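Local coordinates for protein glycerophosphodiester phosphodiesterase (Cytophaga hutchinsonii ATCC 33406, PDB 3CH0) that belongs to the glycerophosphodiester phosphodiesterase family and folds as an alpha/beta barrel of the TIM-barrel class, at residues A[48-53]-A[155-160]; A[193-198]-A[208-213]; A[248-253]-A[259-264]. One frame throughout, in Å; residues are numbered along the deposited sequence. Where two conformers were deposited one is given.

Contact 1 of 3, residues A[48-53]-A[155-160]. With EDO (1,2-ethanediol), chain K.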
loop_
_atom_site.group_PDB
_atom_site.type_symbol
_atom_site.label_atom_id
_atom_site.label_comp_id
_atom_site.label_asym_id
_atom_site.label_seq_id
_atom_site.Cartn_x
_atom_site.Cartn_y
_atom_site.Cartn_z
ATOM N N LYS A 48 6.336 -17.407 -7.044
ATOM C CA LYS A 48 6.223 -18.899 -7.158
ATOM C C LYS A 48 6.832 -19.633 -5.997
ATOM O O LYS A 48 6.254 -20.616 -5.515
ATOM C CB LYS A 48 6.833 -19.357 -8.449
ATOM C CG LYS A 48 6.661 -20.859 -8.716
ATOM C CD LYS A 48 7.027 -21.152 -10.159
ATOM C CE LYS A 48 7.083 -22.661 -10.404
ATOM N NZ LYS A 48 7.872 -22.928 -11.655
ATOM N N ASP A 49 7.992 -19.162 -5.519
ATOM C CA ASP A 49 8.687 -19.749 -4.412
ATOM C C ASP A 49 8.317 -19.165 -3.049
ATOM O O ASP A 49 9.077 -19.231 -2.076
ATOM C CB ASP A 49 10.234 -19.805 -4.662
ATOM C CG ASP A 49 10.875 -18.455 -4.972
ATOM O OD1 ASP A 49 10.201 -17.506 -5.452
ATOM O OD2 ASP A 49 12.140 -18.385 -4.805
ATOM N N ASN A 50 7.083 -18.622 -2.964
ATOM C CA ASN A 50 6.522 -18.223 -1.692
ATOM C C ASN A 50 7.311 -17.141 -0.944
ATOM O O ASN A 50 7.270 -17.065 0.284
ATOM C CB ASN A 50 6.254 -19.456 -0.773
ATOM C CG ASN A 50 5.013 -20.234 -1.175
ATOM O OD1 ASN A 50 4.257 -19.832 -2.038
ATOM N ND2 ASN A 50 4.845 -21.399 -0.548
ATOM N N ARG A 51 7.991 -16.267 -1.690
ATOM C CA ARG A 51 8.535 -15.077 -1.062
ATOM C C ARG A 51 7.550 -13.934 -1.247
ATOM O O ARG A 51 6.850 -13.835 -2.269
ATOM C CB ARG A 51 9.903 -14.687 -1.597
ATOM C CG ARG A 51 10.992 -15.775 -1.449
ATOM C CD ARG A 51 11.216 -16.262 0.000
ATOM N NE ARG A 51 11.255 -15.235 1.057
ATOM C CZ ARG A 51 12.328 -14.519 1.412
ATOM N NH1 ARG A 51 13.498 -14.669 0.798
ATOM N NH2 ARG A 51 12.228 -13.645 2.402
ATOM N N VAL A 52 7.499 -13.100 -0.215
ATOM C CA VAL A 52 6.625 -11.927 -0.197
ATOM C C VAL A 52 7.375 -10.799 -0.910
ATOM O O VAL A 52 8.479 -10.411 -0.459
ATOM C CB VAL A 52 6.212 -11.505 1.209
ATOM C CG1 VAL A 52 5.209 -10.315 1.171
ATOM C CG2 VAL A 52 5.585 -12.660 1.988
ATOM N N VAL A 53 6.822 -10.361 -2.040
ATOM C CA VAL A 53 7.387 -9.353 -2.906
ATOM C C VAL A 53 6.567 -8.063 -2.815
ATOM O O VAL A 53 5.308 -8.107 -2.761
ATOM C CB VAL A 53 7.387 -9.847 -4.346
ATOM C CG1 VAL A 53 8.031 -8.818 -5.346
ATOM C CG2 VAL A 53 8.116 -11.218 -4.483
ATOM N N CYS A 155 -1.807 -14.683 3.645
ATOM C CA CYS A 155 -1.708 -13.940 4.896
ATOM C C CYS A 155 -0.605 -14.478 5.807
ATOM O O CYS A 155 0.108 -13.742 6.469
ATOM C CB CYS A 155 -3.053 -13.930 5.663
ATOM S SG CYS A 155 -4.348 -12.999 4.799
ATOM N N ASP A 156 -0.506 -15.800 5.871
ATOM C CA ASP A 156 0.488 -16.386 6.768
ATOM C C ASP A 156 1.891 -16.008 6.313
ATOM O O ASP A 156 2.738 -15.750 7.146
ATOM C CB ASP A 156 0.364 -17.900 6.774
ATOM C CG ASP A 156 -0.884 -18.395 7.501
ATOM O OD1 ASP A 156 -1.536 -17.635 8.208
ATOM O OD2 ASP A 156 -1.124 -19.627 7.337
ATOM N N LEU A 157 2.161 -16.018 5.029
ATOM C CA LEU A 157 3.509 -15.656 4.549
ATOM C C LEU A 157 3.835 -14.199 4.917
ATOM O O LEU A 157 4.965 -13.883 5.344
ATOM C CB LEU A 157 3.624 -15.816 3.058
ATOM C CG LEU A 157 3.626 -17.257 2.570
ATOM C CD1 LEU A 157 3.427 -17.338 1.067
ATOM C CD2 LEU A 157 4.918 -18.051 3.000
ATOM N N VAL A 158 2.869 -13.297 4.757
ATOM C CA VAL A 158 3.090 -11.881 5.138
ATOM C C VAL A 158 3.336 -11.763 6.624
ATOM O O VAL A 158 4.261 -11.046 7.057
ATOM C CB VAL A 158 1.878 -11.001 4.667
ATOM C CG1 VAL A 158 1.859 -9.576 5.268
ATOM C CG2 VAL A 158 1.887 -11.000 3.133
ATOM N N VAL A 159 2.479 -12.414 7.418
ATOM C CA VAL A 159 2.546 -12.298 8.856
ATOM C C VAL A 159 3.860 -12.896 9.423
ATOM O O VAL A 159 4.407 -12.316 10.377
ATOM C CB VAL A 159 1.285 -12.851 9.523
ATOM C CG1 VAL A 159 1.515 -12.946 11.052
ATOM C CG2 VAL A 159 0.077 -11.971 9.168
ATOM N N ALA A 160 4.352 -13.962 8.821
ATOM C CA ALA A 160 5.623 -14.551 9.221
ATOM C C ALA A 160 6.719 -13.472 9.169
ATOM O O ALA A 160 7.576 -13.398 10.068
ATOM C CB ALA A 160 6.001 -15.748 8.366
HETATM C C1 EDO K . 3.971 -20.906 5.531
HETATM O O1 EDO K . 3.919 -21.810 6.636
HETATM C C2 EDO K . 3.325 -19.622 6.013
HETATM O O2 EDO K . 4.161 -18.922 6.967
#
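The side-chain amide of N50 meets L157 through one of its faces: methyl CD1 sits above the plane, 4.0 Å from N50 CG and almost as close to CB and OD1. A second flat group is the peptide carbonyl of L157, and over one of its faces lies a methyl of V52, with CG2 3.6 Å from L157 O. Both methyls of L157 come to the carbonyl oxygen of N50 from the same side, CD2 at 3.7 Å. The side chains of N50 and L157 cross at about a right angle, with CD1 lying over the amide face. V52 divides its branches: with CG1 anti to the backbone N (chi1 -176°), that methyl reaches V158 CG2 at 3.9 Å, while CG2 is directed to L157. The beta-branched valines suit these places, being compact and stiff enough to mesh where strand 52-54 meets helix 151-164. Deeper in, L44 of strand 39-46 and F117 of helix 117-127 touch both V52 and V158. N50 has a left-handed backbone (phi 61°), which asparagine tolerates well in the turn of this hairpin; S47 OG, bonded to D49 OD1 and R51 N, braces that turn. On the outer side a 1,2-ethanediol, probably from the crystallisation liquor, touches L157 CD2 and makes a weak bond from O2 to D156 O. No hydrogen bond joins the two segments, so helix and hairpin adhere by van der Waals contact and exclusion of water, the amide lying at the margin and the valines within.

Contact 2 of 3, residues A[193-198]-A[208-213]. With EDO (1,2-ethanediol), chain F; EDO (1,2-ethanediol), chain R; EDO (1,2-ethanediol), chain D.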
loop_
_atom_site.group_PDB
_atom_site.type_symbol
_atom_site.label_atom_id
_atom_site.label_comp_id
_atom_site.label_asym_id
_atom_site.label_seq_id
_atom_site.Cartn_x
_atom_site.Cartn_y
_atom_site.Cartn_z
ATOM N N LEU A 193 -5.999 -3.564 11.339
ATOM C CA LEU A 193 -6.469 -3.714 9.973
ATOM C C LEU A 193 -7.044 -2.418 9.452
ATOM O O LEU A 193 -7.728 -1.670 10.165
ATOM C CB LEU A 193 -7.491 -4.832 9.905
ATOM C CG LEU A 193 -7.042 -6.196 10.393
ATOM C CD1 LEU A 193 -8.195 -7.206 10.244
ATOM C CD2 LEU A 193 -5.799 -6.687 9.630
ATOM N N SER A 194 -6.827 -2.200 8.150
ATOM C CA SER A 194 -7.454 -1.169 7.419
ATOM C C SER A 194 -8.314 -1.718 6.271
ATOM O O SER A 194 -7.862 -2.533 5.434
ATOM C CB SER A 194 -6.379 -0.250 6.821
ATOM O OG SER A 194 -6.999 0.721 5.935
ATOM N N TYR A 195 -9.576 -1.253 6.235
ATOM C CA TYR A 195 -10.519 -1.667 5.263
ATOM C C TYR A 195 -10.587 -0.664 4.102
ATOM O O TYR A 195 -11.005 0.483 4.245
ATOM C CB TYR A 195 -11.888 -1.701 5.981
ATOM C CG TYR A 195 -13.097 -2.059 5.191
ATOM C CD1 TYR A 195 -13.041 -2.975 4.141
ATOM C CD2 TYR A 195 -14.344 -1.624 5.623
ATOM C CE1 TYR A 195 -14.204 -3.364 3.460
ATOM C CE2 TYR A 195 -15.491 -1.991 4.980
ATOM C CZ TYR A 195 -15.435 -2.867 3.922
ATOM O OH TYR A 195 -16.569 -3.303 3.231
ATOM N N LEU A 196 -10.075 -1.126 2.969
ATOM C CA LEU A 196 -10.069 -0.372 1.742
ATOM C C LEU A 196 -11.412 -0.508 1.049
ATOM O O LEU A 196 -11.929 -1.610 0.869
ATOM C CB LEU A 196 -8.972 -0.837 0.795
ATOM C CG LEU A 196 -7.553 -0.540 1.225
ATOM C CD1 LEU A 196 -6.487 -1.324 0.434
ATOM C CD2 LEU A 196 -7.333 0.975 1.067
ATOM N N VAL A 197 -11.959 0.649 0.661
ATOM C CA VAL A 197 -13.278 0.751 0.043
ATOM C C VAL A 197 -13.210 1.636 -1.181
ATOM O O VAL A 197 -12.714 2.745 -1.141
ATOM C CB VAL A 197 -14.338 1.295 1.035
ATOM C CG1 VAL A 197 -15.679 1.569 0.253
ATOM C CG2 VAL A 197 -14.445 0.305 2.189
ATOM N N GLU A 198 -13.742 1.121 -2.281
ATOM C CA GLU A 198 -13.835 1.936 -3.524
ATOM C C GLU A 198 -15.209 1.922 -4.217
ATOM O O GLU A 198 -15.319 2.472 -5.298
ATOM C CB GLU A 198 -12.731 1.548 -4.515
ATOM C CG GLU A 198 -12.841 0.215 -5.097
ATOM C CD GLU A 198 -11.729 -0.069 -6.097
ATOM O OE1 GLU A 198 -10.991 0.877 -6.482
ATOM O OE2 GLU A 198 -11.624 -1.252 -6.478
ATOM N N GLU A 208 -21.161 -3.406 7.037
ATOM C CA GLU A 208 -21.872 -4.674 7.193
ATOM C C GLU A 208 -21.238 -5.828 6.421
ATOM O O GLU A 208 -21.559 -7.006 6.671
ATOM C CB GLU A 208 -23.362 -4.521 6.819
ATOM C CG GLU A 208 -24.117 -3.782 7.881
ATOM C CD GLU A 208 -25.539 -3.396 7.500
ATOM O OE1 GLU A 208 -25.958 -3.654 6.350
ATOM O OE2 GLU A 208 -26.198 -2.825 8.400
ATOM N N LYS A 209 -20.297 -5.513 5.527
ATOM C CA LYS A 209 -19.557 -6.522 4.770
ATOM C C LYS A 209 -18.472 -7.221 5.620
ATOM O O LYS A 209 -17.946 -8.255 5.184
ATOM C CB LYS A 209 -18.929 -5.901 3.519
ATOM C CG LYS A 209 -19.998 -5.308 2.608
ATOM C CD LYS A 209 -19.408 -4.562 1.429
ATOM C CE LYS A 209 -20.519 -3.896 0.612
ATOM N NZ LYS A 209 -19.887 -3.100 -0.492
ATOM N N LEU A 210 -18.199 -6.702 6.809
ATOM C CA LEU A 210 -17.241 -7.301 7.754
ATOM C C LEU A 210 -17.972 -7.685 9.027
ATOM O O LEU A 210 -18.977 -7.067 9.367
ATOM C CB LEU A 210 -16.125 -6.311 8.137
ATOM C CG LEU A 210 -15.118 -5.958 7.031
ATOM C CD1 LEU A 210 -14.216 -4.826 7.521
ATOM C CD2 LEU A 210 -14.328 -7.145 6.606
ATOM N N SER A 211 -17.452 -8.681 9.728
ATOM C CA SER A 211 -18.017 -9.131 10.997
ATOM C C SER A 211 -17.511 -8.375 12.233
ATOM O O SER A 211 -17.909 -8.671 13.369
ATOM C CB SER A 211 -17.703 -10.629 11.172
ATOM O OG SER A 211 -16.326 -10.809 11.525
ATOM N N PHE A 212 -16.661 -7.380 12.029
ATOM C CA PHE A 212 -16.000 -6.662 13.095
ATOM C C PHE A 212 -15.696 -5.272 12.570
ATOM O O PHE A 212 -15.770 -4.988 11.355
ATOM C CB PHE A 212 -14.690 -7.371 13.470
ATOM C CG PHE A 212 -13.685 -7.356 12.367
ATOM C CD1 PHE A 212 -13.758 -8.247 11.337
ATOM C CD2 PHE A 212 -12.642 -6.422 12.390
ATOM C CE1 PHE A 212 -12.836 -8.185 10.278
ATOM C CE2 PHE A 212 -11.701 -6.382 11.351
ATOM C CZ PHE A 212 -11.814 -7.270 10.314
ATOM N N THR A 213 -15.317 -4.413 13.489
ATOM C CA THR A 213 -14.977 -3.021 13.171
ATOM C C THR A 213 -13.450 -2.955 13.087
ATOM O O THR A 213 -12.759 -3.167 14.076
ATOM C CB THR A 213 -15.476 -2.055 14.259
ATOM O OG1 THR A 213 -16.893 -2.199 14.358
ATOM C CG2 THR A 213 -15.134 -0.617 13.898
HETATM C C1 EDO F . -20.054 -5.124 13.190
HETATM O O1 EDO F . -18.880 -5.003 14.008
HETATM C C2 EDO F . -19.644 -5.438 11.756
HETATM O O2 EDO F . -20.734 -5.420 10.819
HETATM C C1 EDO R . -20.002 -10.271 7.688
HETATM O O1 EDO R . -20.700 -10.812 8.813
HETATM C C2 EDO R . -20.547 -10.813 6.372
HETATM O O2 EDO R . -21.471 -9.883 5.793
HETATM C C1 EDO D . -15.192 5.644 -6.099
HETATM O O1 EDO D . -16.280 4.752 -6.395
HETATM C C2 EDO D . -14.504 6.053 -7.384
HETATM O O2 EDO D . -13.590 7.122 -7.247
#
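L210 lays methyl CD1 over one face of the Y195 ring, 3.8 Å from the centroid and 14° off the normal, a CH-pi contact. The opposite face is taken by V197 CG2 from the same strand, 3.6 Å above the ring plane and over its centre, whereas L210 CD1 is offset toward the rim; between them the two methyls restrict the ring's rotation. One residue earlier in the loop, K209 crosses the phenol end, its CB 3.5 Å from Y195 OH and its CD 3.6 Å from the same oxygen. At the other end of the contact L193 CD1 reaches F212 CZ at 3.6 Å, approaching the ring obliquely. F212 gets there because its CG stands between the backbone N and the carbonyl carbon (chi1 65°), which swings the ring back to the strand. Leucine suits both 193 and 210 because its branched end sets one methyl, CD1 in each case, against an aromatic ring.

The next shell fixes these groups. Y195 OH gives its proton to the carbonyl oxygen of Q206, whose side chain holds K209 NZ; tyrosine thus combines a greasy ring for the interior with one polar atom that reaches the helix end. S211 OG lies in plane at the edge of the F212 ring and is bonded to E182 OE1, while H185 stacks on that ring, so helix 178-187 flanks the loop. On the strand, L193 and Y195 pair through their backbones with strand 216-219.

Strand 192-197, helix 203-207 and parallel strand 216-219 make a beta-alpha-beta crossover, the repeating unit of the TIM barrel, and the 208-213 loop is its return limb folded against the outer face of the wall.

Contact 3 of 3, residues A[248-253]-A[259-264]. With EDO (1,2-ethanediol), chain H.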
loop_
_atom_site.group_PDB
_atom_site.type_symbol
_atom_site.label_atom_id
_atom_site.label_comp_id
_atom_site.label_asym_id
_atom_site.label_seq_id
_atom_site.Cartn_x
_atom_site.Cartn_y
_atom_site.Cartn_z
ATOM N N GLU A 248 -4.462 21.365 -1.865
ATOM C CA GLU A 248 -5.781 21.886 -1.545
ATOM C C GLU A 248 -6.709 20.725 -1.117
ATOM O O GLU A 248 -7.526 20.872 -0.227
ATOM C CB GLU A 248 -6.374 22.602 -2.756
ATOM C CG GLU A 248 -5.656 23.862 -3.143
ATOM C CD GLU A 248 -4.375 23.629 -3.962
ATOM O OE1 GLU A 248 -4.058 22.492 -4.384
ATOM O OE2 GLU A 248 -3.658 24.629 -4.169
ATOM N N GLU A 249 -6.611 19.572 -1.798
ATOM C CA GLU A 249 -7.451 18.430 -1.444
ATOM C C GLU A 249 -7.129 17.905 -0.055
ATOM O O GLU A 249 -8.007 17.512 0.705
ATOM C CB GLU A 249 -7.337 17.293 -2.475
ATOM C CG GLU A 249 -7.954 17.558 -3.822
ATOM C CD GLU A 249 -7.613 16.442 -4.740
ATOM O OE1 GLU A 249 -8.382 15.414 -4.745
ATOM O OE2 GLU A 249 -6.570 16.554 -5.456
ATOM N N ILE A 250 -5.834 17.901 0.273
ATOM C CA ILE A 250 -5.364 17.471 1.609
ATOM C C ILE A 250 -5.922 18.421 2.668
ATOM O O ILE A 250 -6.448 17.999 3.705
ATOM C CB ILE A 250 -3.821 17.417 1.661
ATOM C CG1 ILE A 250 -3.319 16.220 0.835
ATOM C CG2 ILE A 250 -3.318 17.334 3.093
ATOM C CD1 ILE A 250 -1.812 16.194 0.498
ATOM N N GLU A 251 -5.832 19.713 2.371
ATOM C CA GLU A 251 -6.354 20.721 3.314
ATOM C C GLU A 251 -7.868 20.590 3.510
ATOM O O GLU A 251 -8.353 20.687 4.677
ATOM C CB GLU A 251 -5.938 22.119 2.846
ATOM C CG GLU A 251 -4.471 22.392 3.135
ATOM C CD GLU A 251 -3.946 23.702 2.544
ATOM O OE1 GLU A 251 -4.486 24.159 1.493
ATOM O OE2 GLU A 251 -2.969 24.220 3.131
ATOM N N THR A 252 -8.629 20.375 2.448
ATOM C CA THR A 252 -10.081 20.137 2.566
ATOM C C THR A 252 -10.344 18.932 3.463
ATOM O O THR A 252 -11.100 19.027 4.425
ATOM C CB THR A 252 -10.741 19.942 1.237
ATOM O OG1 THR A 252 -10.693 21.206 0.522
ATOM C CG2 THR A 252 -12.234 19.482 1.371
ATOM N N LEU A 253 -9.641 17.847 3.215
ATOM C CA LEU A 253 -9.860 16.659 4.045
ATOM C C LEU A 253 -9.490 16.831 5.528
ATOM O O LEU A 253 -10.191 16.310 6.411
ATOM C CB LEU A 253 -9.085 15.475 3.454
ATOM C CG LEU A 253 -9.641 15.009 2.123
ATOM C CD1 LEU A 253 -8.619 14.136 1.365
ATOM C CD2 LEU A 253 -10.991 14.279 2.349
ATOM N N ASP A 259 -7.954 11.452 9.685
ATOM C CA ASP A 259 -6.851 11.086 10.571
ATOM C C ASP A 259 -5.506 10.858 9.916
ATOM O O ASP A 259 -4.492 10.659 10.590
ATOM C CB ASP A 259 -7.239 9.824 11.353
ATOM C CG ASP A 259 -8.542 10.028 12.127
ATOM O OD1 ASP A 259 -8.440 10.672 13.191
ATOM O OD2 ASP A 259 -9.615 9.628 11.646
ATOM N N GLY A 260 -5.498 10.929 8.593
ATOM C CA GLY A 260 -4.305 10.686 7.811
ATOM C C GLY A 260 -4.612 10.863 6.345
ATOM O O GLY A 260 -5.751 10.996 5.947
ATOM N N ILE A 261 -3.542 10.735 5.573
ATOM C CA ILE A 261 -3.601 10.855 4.105
ATOM C C ILE A 261 -2.622 9.899 3.494
ATOM O O ILE A 261 -1.491 9.805 3.940
ATOM C CB ILE A 261 -3.232 12.272 3.629
ATOM C CG1 ILE A 261 -4.351 13.236 4.036
ATOM C CG2 ILE A 261 -2.929 12.363 2.076
ATOM C CD1 ILE A 261 -5.598 13.218 3.167
ATOM N N ILE A 262 -3.099 9.190 2.465
ATOM C CA ILE A 262 -2.260 8.397 1.588
ATOM C C ILE A 262 -2.041 9.244 0.320
ATOM O O ILE A 262 -2.987 9.530 -0.385
ATOM C CB ILE A 262 -2.886 6.998 1.339
ATOM C CG1 ILE A 262 -3.008 6.196 2.637
ATOM C CG2 ILE A 262 -2.143 6.251 0.136
ATOM C CD1 ILE A 262 -4.091 5.160 2.564
ATOM N N THR A 263 -0.770 9.493 0.016
ATOM C CA THR A 263 -0.419 10.341 -1.108
ATOM C C THR A 263 0.809 9.904 -1.885
ATOM O O THR A 263 1.781 9.435 -1.303
ATOM C CB THR A 263 -0.157 11.800 -0.607
ATOM O OG1 THR A 263 0.175 12.668 -1.718
ATOM C CG2 THR A 263 0.979 11.918 0.432
ATOM N N ASP A 264 0.750 10.092 -3.205
ATOM C CA ASP A 264 1.918 9.850 -4.063
ATOM C C ASP A 264 3.019 10.898 -3.866
ATOM O O ASP A 264 4.128 10.685 -4.328
ATOM C CB ASP A 264 1.498 9.839 -5.538
ATOM C CG ASP A 264 0.714 8.614 -5.879
ATOM O OD1 ASP A 264 1.152 7.497 -5.480
ATOM O OD2 ASP A 264 -0.333 8.749 -6.549
HETATM C C1 EDO H . -7.370 12.515 -6.305
HETATM O O1 EDO H . -8.384 13.534 -6.467
HETATM C C2 EDO H . -5.984 13.024 -6.715
HETATM O O2 EDO H . -5.435 14.046 -5.904
#
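I261 reaches helix 247-256 with two different branches. Its CD1 comes to L253 CD1 at 3.6 Å and lies 4.2 Å from L253 CB; these two side chains meet at about a right angle. Its CG2 faces I250 CG1 at 4.1 Å, where the chains cross obliquely. The bend at the second torsion of I261 (chi2 -78°) turns CD1 aside to L253 instead of extending it, while CG2 stays with I250. Beta-branched isoleucine suits a strand and offers methyls in two directions; leucine in the helix supplies a broad end one turn on from I250.

Main-chain bonds run within the helix and from the strand to its neighbour, none across the contact. Within the helix L253 N binds E249 O at 3.0 Å. I261 pairs through its backbone with D10 and Q12 of strand 10-13, which in turn lies beside strand 39-46. The last strand is thereby stitched to the first, closing the TIM barrel, and helix 247-256 packs on strand 260-263.

Polar contacts gather at the margins. E249 OE2 takes a bond at 2.8 Å from O2 of a 1,2-ethanediol, probably from the crystallisation liquor; the approach of its O1 to E249 OE1 is very short and doubtful. T246 OG1 also bonds to OE2. Just past the strand, the buried carboxylate of D264 is satisfied by a salt bridge to R18 and hydrogen bonds with H14 and N245.

Overall arrangement
All three contacts dress the same curled sheet. Contacts 2 and 3 are buried, while contact 1 is only partly so. Contact 3 sets a helix on the strand that follows it, and contact 2 a loop on the strand before it; contact 1 instead brings together elements a hundred residues apart, a hairpin strand and helix 151-164. Its centre lies about 31 Å from that of contact 3, across the chain's centre, with the centre of contact 2 about 23 Å and 21 Å away from these. Contact 3 is wholly aliphatic, contact 1 adds an amide and main-chain carbonyls to its aliphatic branches, and aromatic rings enter contact 2. No hydrogen bond spans any of the three pairs.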